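PDB 2ESN: probable transcriptional regulator from Pseudomonas aeruginosa, which probably regulates transcription as a LysR-type factor, joining a DNA-binding helix-turn-helix domain to a domain likely to sense a small-molecule effector. Local coordinates for residues E196-E201 against A271-P276. Sequence-based numbering, arbitrary orientation.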
loop_
_atom_site.group_PDB
_atom_site.type_symbol
_atom_site.label_atom_id
_atom_site.label_comp_id
_atom_site.label_asym_id
_atom_site.label_seq_id
_atom_site.Cartn_x
_atom_site.Cartn_y
_atom_site.Cartn_z
ATOM N N GLU C 196 -5.512 46.126 -6.698
ATOM C CA GLU C 196 -4.354 46.119 -7.599
ATOM C C GLU C 196 -3.088 46.135 -6.789
ATOM O O GLU C 196 -2.054 45.600 -7.220
ATOM C CB GLU C 196 -4.309 47.340 -8.586
ATOM C CG GLU C 196 -5.358 47.353 -9.729
ATOM C CD GLU C 196 -5.107 48.417 -10.885
ATOM O OE1 GLU C 196 -6.102 48.722 -11.600
ATOM O OE2 GLU C 196 -3.949 48.916 -11.116
ATOM N N GLY C 197 -3.147 46.814 -5.650
ATOM C CA GLY C 197 -1.984 46.942 -4.749
ATOM C C GLY C 197 -1.622 45.528 -4.272
ATOM O O GLY C 197 -0.463 45.109 -4.380
ATOM N N TYR C 198 -2.655 44.785 -3.866
ATOM C CA TYR C 198 -2.541 43.393 -3.521
ATOM C C TYR C 198 -2.026 42.582 -4.687
ATOM O O TYR C 198 -1.168 41.756 -4.480
ATOM C CB TYR C 198 -3.906 42.854 -3.119
ATOM C CG TYR C 198 -4.007 41.364 -2.769
ATOM C CD1 TYR C 198 -3.841 40.939 -1.450
ATOM C CD2 TYR C 198 -4.366 40.397 -3.745
ATOM C CE1 TYR C 198 -3.972 39.561 -1.089
ATOM C CE2 TYR C 198 -4.538 39.008 -3.388
ATOM C CZ TYR C 198 -4.362 38.613 -2.048
ATOM O OH TYR C 198 -4.520 37.306 -1.643
ATOM N N LEU C 199 -2.531 42.813 -5.904
ATOM C CA LEU C 199 -2.087 41.964 -7.028
ATOM C C LEU C 199 -0.742 42.343 -7.589
ATOM O O LEU C 199 -0.172 41.574 -8.364
ATOM C CB LEU C 199 -3.122 41.851 -8.156
ATOM C CG LEU C 199 -4.459 41.288 -7.700
ATOM C CD1 LEU C 199 -5.457 41.499 -8.802
ATOM C CD2 LEU C 199 -4.335 39.780 -7.318
ATOM N N ALA C 200 -0.224 43.510 -7.171
ATOM C CA ALA C 200 1.134 43.941 -7.532
ATOM C C ALA C 200 2.250 43.383 -6.628
ATOM O O ALA C 200 3.446 43.619 -6.882
ATOM C CB ALA C 200 1.190 45.480 -7.553
ATOM N N GLU C 201 1.892 42.622 -5.592
ATOM C CA GLU C 201 2.926 41.962 -4.772
ATOM C C GLU C 201 3.121 40.489 -5.129
ATOM O O GLU C 201 2.320 39.918 -5.829
ATOM C CB GLU C 201 2.576 42.061 -3.284
ATOM C CG GLU C 201 2.510 43.487 -2.701
ATOM C CD GLU C 201 3.847 44.252 -2.842
ATOM O OE1 GLU C 201 4.961 43.649 -2.732
ATOM O OE2 GLU C 201 3.747 45.483 -3.106
ATOM N N ALA C 271 -9.141 42.050 3.541
ATOM C CA ALA C 271 -8.890 41.722 2.166
ATOM C C ALA C 271 -9.610 42.727 1.267
ATOM O O ALA C 271 -10.762 43.062 1.545
ATOM C CB ALA C 271 -9.376 40.312 1.860
ATOM N N PRO C 272 -8.973 43.153 0.163
ATOM C CA PRO C 272 -9.630 43.973 -0.823
ATOM C C PRO C 272 -10.572 43.217 -1.812
ATOM O O PRO C 272 -10.802 43.699 -2.922
ATOM C CB PRO C 272 -8.441 44.547 -1.582
ATOM C CG PRO C 272 -7.472 43.457 -1.600
ATOM C CD PRO C 272 -7.570 42.873 -0.231
ATOM N N PHE C 273 -11.096 42.057 -1.420
ATOM C CA PHE C 273 -12.077 41.308 -2.205
ATOM C C PHE C 273 -12.868 40.478 -1.199
ATOM O O PHE C 273 -12.512 40.410 -0.004
ATOM C CB PHE C 273 -11.395 40.421 -3.274
ATOM C CG PHE C 273 -10.241 39.624 -2.764
ATOM C CD1 PHE C 273 -10.405 38.289 -2.381
ATOM C CD2 PHE C 273 -8.969 40.173 -2.694
ATOM C CE1 PHE C 273 -9.320 37.533 -1.893
ATOM C CE2 PHE C 273 -7.864 39.412 -2.205
ATOM C CZ PHE C 273 -8.044 38.111 -1.790
ATOM N N ASP C 274 -13.944 39.855 -1.662
ATOM C CA ASP C 274 -14.863 39.151 -0.762
ATOM C C ASP C 274 -14.313 37.765 -0.506
ATOM O O ASP C 274 -14.043 37.044 -1.458
ATOM C CB ASP C 274 -16.283 39.005 -1.393
ATOM C CG ASP C 274 -16.957 40.357 -1.682
ATOM O OD1 ASP C 274 -16.675 41.345 -0.943
ATOM O OD2 ASP C 274 -17.777 40.418 -2.657
ATOM N N ILE C 275 -14.197 37.385 0.767
ATOM C CA ILE C 275 -13.880 35.990 1.133
ATOM C C ILE C 275 -14.900 35.531 2.136
ATOM O O ILE C 275 -15.078 36.180 3.144
ATOM C CB ILE C 275 -12.469 35.859 1.805
ATOM C CG1 ILE C 275 -11.384 36.591 0.990
ATOM C CG2 ILE C 275 -12.098 34.385 1.954
ATOM C CD1 ILE C 275 -10.014 36.896 1.821
ATOM N N PRO C 276 -15.631 34.427 1.858
ATOM C CA PRO C 276 -16.468 33.860 2.941
ATOM C C PRO C 276 -15.709 33.568 4.258
ATOM O O PRO C 276 -14.547 33.148 4.211
ATOM C CB PRO C 276 -16.995 32.538 2.355
ATOM C CG PRO C 276 -16.571 32.474 0.883
ATOM C CD PRO C 276 -15.804 33.734 0.555
#
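Tyr198 overlaps the side chain of Phe273 with one face of its phenol ring, and the pair is a compact example of how an edge-to-face aromatic contact can join a short helix to a loop. The rings form a T-shaped stack, centroids 5.1 Å apart and planes at 65°, in which Phe273 supplies the edge. Its CE2 stands 3.5 Å above the tyrosine plane, displaced toward the rim and close to CE2 of Tyr198. The neighbouring CZ of Phe273 lies 3.6 Å from Tyr198 OH. CG of Tyr198 is anti to the backbone N (chi1 178°), which sends the ring outward from helix 195-199 to the loop between strands 266-269 and 278-285. Both elements belong to the LysR substrate-binding domain, of the periplasmic-binding-protein type, and the contact lies far out in the fold, its centre about 35 Å from the centre of the chain. Nearer the helix backbone, Pro272 adds a smaller apolar touch, its CG 3.9 Å from Tyr198 CB. The buried phenol is held at its polar end as well: Tyr198 OH hydrogen-bonds to Thr251 OG1 on strand 249-253, which probably helps to fix the ring's position under the phenylalanine edge. Ile216 of helix 215-221 touches both aromatic side chains, and Leu220 from the same helix packs on Phe273.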